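Local coordinates for HpcE (Thermus thermophilus, PDB 1WZO), which probably isomerises 2-hydroxyhepta-2,4-diene-1,7-dioate in the breakdown of aromatic compounds, at residues W72-L86 with I143-P156. Numbering follows the deposited sequence.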
# COMPACT_ATOMS: atom_id res chain seq x y z
N TRP B 72 -0.36 -18.44 12.38
CA TRP B 72 -0.38 -17.50 11.28
C TRP B 72 -0.56 -18.12 9.90
O TRP B 72 -0.14 -19.25 9.66
CB TRP B 72 0.93 -16.70 11.32
CG TRP B 72 1.25 -15.84 10.13
CD1 TRP B 72 0.62 -14.69 9.75
CD2 TRP B 72 2.35 -16.01 9.23
NE1 TRP B 72 1.27 -14.12 8.68
CE2 TRP B 72 2.33 -14.91 8.34
CE3 TRP B 72 3.36 -16.97 9.10
CZ2 TRP B 72 3.29 -14.75 7.33
CZ3 TRP B 72 4.30 -16.82 8.09
CH2 TRP B 72 4.26 -15.71 7.22
N LYS B 73 -1.20 -17.37 9.00
CA LYS B 73 -1.36 -17.79 7.61
C LYS B 73 -0.84 -16.59 6.81
O LYS B 73 -1.35 -15.47 6.94
CB LYS B 73 -2.84 -18.05 7.25
CG LYS B 73 -3.46 -19.30 7.88
CD LYS B 73 -3.04 -20.62 7.21
CE LYS B 73 -3.74 -20.87 5.87
NZ LYS B 73 -3.70 -22.33 5.46
N PRO B 74 0.19 -16.80 5.98
CA PRO B 74 0.77 -15.72 5.17
C PRO B 74 -0.18 -15.24 4.08
O PRO B 74 -0.99 -16.01 3.58
CB PRO B 74 2.03 -16.36 4.58
CG PRO B 74 1.63 -17.78 4.43
CD PRO B 74 0.89 -18.07 5.72
N ASN B 75 -0.07 -13.97 3.71
CA ASN B 75 -0.93 -13.43 2.67
C ASN B 75 -0.68 -14.17 1.35
O ASN B 75 -1.55 -14.21 0.48
CB ASN B 75 -0.68 -11.93 2.50
CG ASN B 75 -1.30 -11.10 3.63
OD1 ASN B 75 -0.99 -9.92 3.80
ND2 ASN B 75 -2.19 -11.71 4.40
N THR B 76 0.50 -14.78 1.21
CA THR B 76 0.80 -15.53 -0.01
C THR B 76 0.01 -16.84 -0.11
O THR B 76 0.03 -17.50 -1.15
CB THR B 76 2.32 -15.82 -0.15
OG1 THR B 76 2.88 -16.13 1.12
CG2 THR B 76 3.05 -14.60 -0.74
N SER B 77 -0.67 -17.24 0.97
CA SER B 77 -1.50 -18.44 0.91
C SER B 77 -2.87 -18.07 0.34
O SER B 77 -3.60 -18.93 -0.15
CB SER B 77 -1.69 -19.07 2.30
OG SER B 77 -2.26 -18.17 3.23
N LEU B 78 -3.22 -16.79 0.39
CA LEU B 78 -4.52 -16.34 -0.10
C LEU B 78 -4.83 -16.71 -1.54
O LEU B 78 -3.99 -16.59 -2.43
CB LEU B 78 -4.66 -14.82 0.09
CG LEU B 78 -4.80 -14.34 1.54
CD1 LEU B 78 -4.51 -12.85 1.62
CD2 LEU B 78 -6.21 -14.65 2.05
N LEU B 79 -6.06 -17.17 -1.76
CA LEU B 79 -6.51 -17.57 -3.08
C LEU B 79 -7.98 -17.19 -3.23
O LEU B 79 -8.77 -17.38 -2.32
CB LEU B 79 -6.36 -19.09 -3.23
CG LEU B 79 -6.63 -19.67 -4.62
CD1 LEU B 79 -5.49 -19.30 -5.58
CD2 LEU B 79 -6.77 -21.19 -4.52
N PRO B 80 -8.36 -16.65 -4.40
CA PRO B 80 -9.76 -16.27 -4.59
C PRO B 80 -10.67 -17.43 -4.95
O PRO B 80 -10.21 -18.52 -5.31
CB PRO B 80 -9.68 -15.25 -5.72
CG PRO B 80 -8.61 -15.85 -6.58
CD PRO B 80 -7.55 -16.25 -5.56
N HIS B 81 -11.97 -17.17 -4.87
CA HIS B 81 -12.99 -18.13 -5.23
C HIS B 81 -12.67 -18.53 -6.67
O HIS B 81 -12.32 -17.67 -7.49
CB HIS B 81 -14.36 -17.43 -5.15
CG HIS B 81 -15.51 -18.24 -5.67
ND1 HIS B 81 -15.78 -19.52 -5.23
CD2 HIS B 81 -16.49 -17.93 -6.55
CE1 HIS B 81 -16.87 -19.97 -5.82
NE2 HIS B 81 -17.32 -19.02 -6.63
N LYS B 82 -12.74 -19.83 -6.96
CA LYS B 82 -12.45 -20.36 -8.30
C LYS B 82 -10.96 -20.55 -8.59
O LYS B 82 -10.59 -21.15 -9.59
CB LYS B 82 -13.08 -19.49 -9.39
CG LYS B 82 -14.60 -19.39 -9.33
CD LYS B 82 -15.25 -20.75 -9.51
CE LYS B 82 -16.77 -20.62 -9.59
NZ LYS B 82 -17.43 -21.96 -9.72
N GLY B 83 -10.10 -20.02 -7.72
CA GLY B 83 -8.67 -20.17 -7.91
C GLY B 83 -8.26 -21.63 -7.72
O GLY B 83 -8.96 -22.39 -7.07
N VAL B 84 -7.11 -22.01 -8.28
CA VAL B 84 -6.63 -23.39 -8.19
C VAL B 84 -5.67 -23.63 -7.02
O VAL B 84 -4.63 -22.97 -6.91
CB VAL B 84 -5.92 -23.81 -9.50
CG1 VAL B 84 -5.37 -25.22 -9.37
CG2 VAL B 84 -6.89 -23.73 -10.67
N VAL B 85 -6.02 -24.58 -6.16
CA VAL B 85 -5.17 -24.93 -5.03
C VAL B 85 -4.11 -25.90 -5.53
O VAL B 85 -4.42 -26.86 -6.25
CB VAL B 85 -5.97 -25.61 -3.90
CG1 VAL B 85 -5.03 -26.19 -2.85
CG2 VAL B 85 -6.91 -24.59 -3.26
N LEU B 86 -2.85 -25.66 -5.17
CA LEU B 86 -1.76 -26.52 -5.59
C LEU B 86 -1.47 -27.59 -4.54
O LEU B 86 -1.19 -27.28 -3.38
CB LEU B 86 -0.51 -25.69 -5.87
CG LEU B 86 -0.70 -24.62 -6.95
CD1 LEU B 86 0.51 -23.72 -7.03
CD2 LEU B 86 -0.97 -25.28 -8.29
N ILE B 143 4.44 -23.79 9.87
CA ILE B 143 4.21 -22.88 8.76
C ILE B 143 4.33 -23.66 7.45
O ILE B 143 3.58 -23.42 6.51
CB ILE B 143 5.21 -21.71 8.83
CG1 ILE B 143 4.83 -20.80 10.01
CG2 ILE B 143 5.24 -20.95 7.51
CD1 ILE B 143 5.88 -19.78 10.40
N ARG B 144 5.26 -24.61 7.40
CA ARG B 144 5.44 -25.41 6.19
C ARG B 144 4.19 -26.22 5.84
O ARG B 144 3.93 -26.53 4.68
CB ARG B 144 6.63 -26.36 6.35
CG ARG B 144 7.02 -27.06 5.06
CD ARG B 144 8.46 -27.55 5.08
NE ARG B 144 8.64 -28.78 5.83
CZ ARG B 144 8.43 -29.99 5.32
NH1 ARG B 144 8.05 -30.12 4.05
NH2 ARG B 144 8.61 -31.07 6.07
N ALA B 145 3.42 -26.57 6.87
CA ALA B 145 2.21 -27.37 6.68
C ALA B 145 0.96 -26.55 6.38
O ALA B 145 0.03 -27.03 5.72
CB ALA B 145 1.96 -28.22 7.93
N LYS B 146 0.93 -25.31 6.85
CA LYS B 146 -0.24 -24.45 6.70
C LYS B 146 -0.04 -23.21 5.83
O LYS B 146 -0.99 -22.74 5.20
CB LYS B 146 -0.71 -23.97 8.07
CG LYS B 146 -0.95 -25.06 9.09
CD LYS B 146 -2.31 -25.69 8.92
CE LYS B 146 -3.43 -24.73 9.30
NZ LYS B 146 -4.77 -25.33 9.05
N GLY B 147 1.18 -22.68 5.82
CA GLY B 147 1.45 -21.45 5.09
C GLY B 147 1.94 -21.53 3.66
O GLY B 147 2.61 -20.60 3.18
N ARG B 148 1.61 -22.61 2.97
CA ARG B 148 2.02 -22.80 1.59
C ARG B 148 1.21 -21.94 0.62
O ARG B 148 0.06 -21.59 0.90
CB ARG B 148 1.87 -24.27 1.20
CG ARG B 148 2.43 -25.25 2.24
CD ARG B 148 2.22 -26.69 1.80
NE ARG B 148 3.14 -27.07 0.72
CZ ARG B 148 4.42 -27.38 0.90
NH1 ARG B 148 4.95 -27.35 2.11
NH2 ARG B 148 5.17 -27.72 -0.14
N ASP B 149 1.80 -21.58 -0.52
CA ASP B 149 1.10 -20.79 -1.52
C ASP B 149 -0.22 -21.50 -1.90
O ASP B 149 -0.25 -22.72 -2.10
CB ASP B 149 1.95 -20.62 -2.78
CG ASP B 149 3.14 -19.67 -2.58
OD1 ASP B 149 3.24 -19.01 -1.53
OD2 ASP B 149 3.98 -19.59 -3.51
N THR B 150 -1.29 -20.71 -1.99
CA THR B 150 -2.64 -21.15 -2.34
C THR B 150 -3.39 -21.93 -1.27
O THR B 150 -4.49 -22.41 -1.52
CB THR B 150 -2.71 -22.03 -3.64
OG1 THR B 150 -2.26 -23.36 -3.36
CG2 THR B 150 -1.87 -21.41 -4.75
N PHE B 151 -2.81 -22.06 -0.08
CA PHE B 151 -3.48 -22.81 0.97
C PHE B 151 -4.54 -22.06 1.78
O PHE B 151 -4.95 -22.52 2.84
CB PHE B 151 -2.46 -23.46 1.93
CG PHE B 151 -2.11 -24.88 1.56
CD1 PHE B 151 -1.80 -25.81 2.54
CD2 PHE B 151 -2.14 -25.30 0.23
CE1 PHE B 151 -1.51 -27.15 2.21
CE2 PHE B 151 -1.85 -26.62 -0.12
CZ PHE B 151 -1.54 -27.55 0.88
N LEU B 152 -4.97 -20.90 1.28
CA LEU B 152 -6.03 -20.18 1.98
C LEU B 152 -7.08 -19.56 1.07
O LEU B 152 -7.12 -18.34 0.88
CB LEU B 152 -5.46 -19.09 2.92
CG LEU B 152 -6.55 -18.41 3.77
CD1 LEU B 152 -7.36 -19.47 4.52
CD2 LEU B 152 -5.91 -17.43 4.78
N PRO B 153 -7.90 -20.40 0.43
CA PRO B 153 -8.94 -19.83 -0.43
C PRO B 153 -9.75 -18.93 0.51
O PRO B 153 -9.93 -19.27 1.68
CB PRO B 153 -9.71 -21.06 -0.89
CG PRO B 153 -8.61 -22.09 -1.04
CD PRO B 153 -7.75 -21.85 0.19
N LEU B 154 -10.23 -17.79 0.02
CA LEU B 154 -10.99 -16.89 0.88
C LEU B 154 -12.03 -16.14 0.07
O LEU B 154 -11.72 -15.53 -0.95
CB LEU B 154 -10.05 -15.89 1.56
CG LEU B 154 -10.65 -14.97 2.63
CD1 LEU B 154 -10.85 -15.77 3.91
CD2 LEU B 154 -9.72 -13.79 2.91
N GLY B 155 -13.28 -16.19 0.54
CA GLY B 155 -14.35 -15.49 -0.15
C GLY B 155 -15.60 -16.35 -0.27
O GLY B 155 -15.82 -17.24 0.56
N PRO B 156 -16.42 -16.12 -1.30
CA PRO B 156 -16.18 -15.10 -2.32
C PRO B 156 -16.61 -13.69 -1.92
O PRO B 156 -16.29 -12.72 -2.61
CB PRO B 156 -16.96 -15.62 -3.53
CG PRO B 156 -18.12 -16.34 -2.89
CD PRO B 156 -17.45 -17.08 -1.75
O HOH W 1 2.39 -18.73 1.10
O HOH W 2 -1.93 -18.06 -3.18
O HOH W 3 -12.66 -14.89 -3.36
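Bent at both chi2 and chi3 (-76° each), the chain of K73 curls back so that NZ donates hydrogen bonds to K146 O (2.8 Å), at the end of the helix, and F151 O (2.9 Å), the latter approached from above the carbonyl plane. NZ also forms a salt bridge with D128, whose carboxylate pairs with K146 NZ too and probably offsets the repulsion between the two ammonium groups. T150 holds OG1 between its backbone N and carbonyl carbon (chi1 77°), where it accepts an almost straight bond from L86 N at 3.0 Å. Between these anchors 78-79 and 152-154 pair as parallel strands: S77 O takes L152 N, L152 O takes L79 N, and L79 O receives L154 N at 2.8 Å, nearly head-on to the carbonyl. L78 CD2 packs alongside the CD2 methyls of L152 and L154; on the other face P153 CG sits against L79 CD2 and V85 CG2. One water ties T76 OG1 to G147 O and D149 OD1. The D149 carboxylate makes salt bridges with K109 of a second subunit and R11 of a third, and a hydrogen bond with T204 of the second. The L78 face is backed by strand 46-50, and P153 meets strands 120-131 and 237-244.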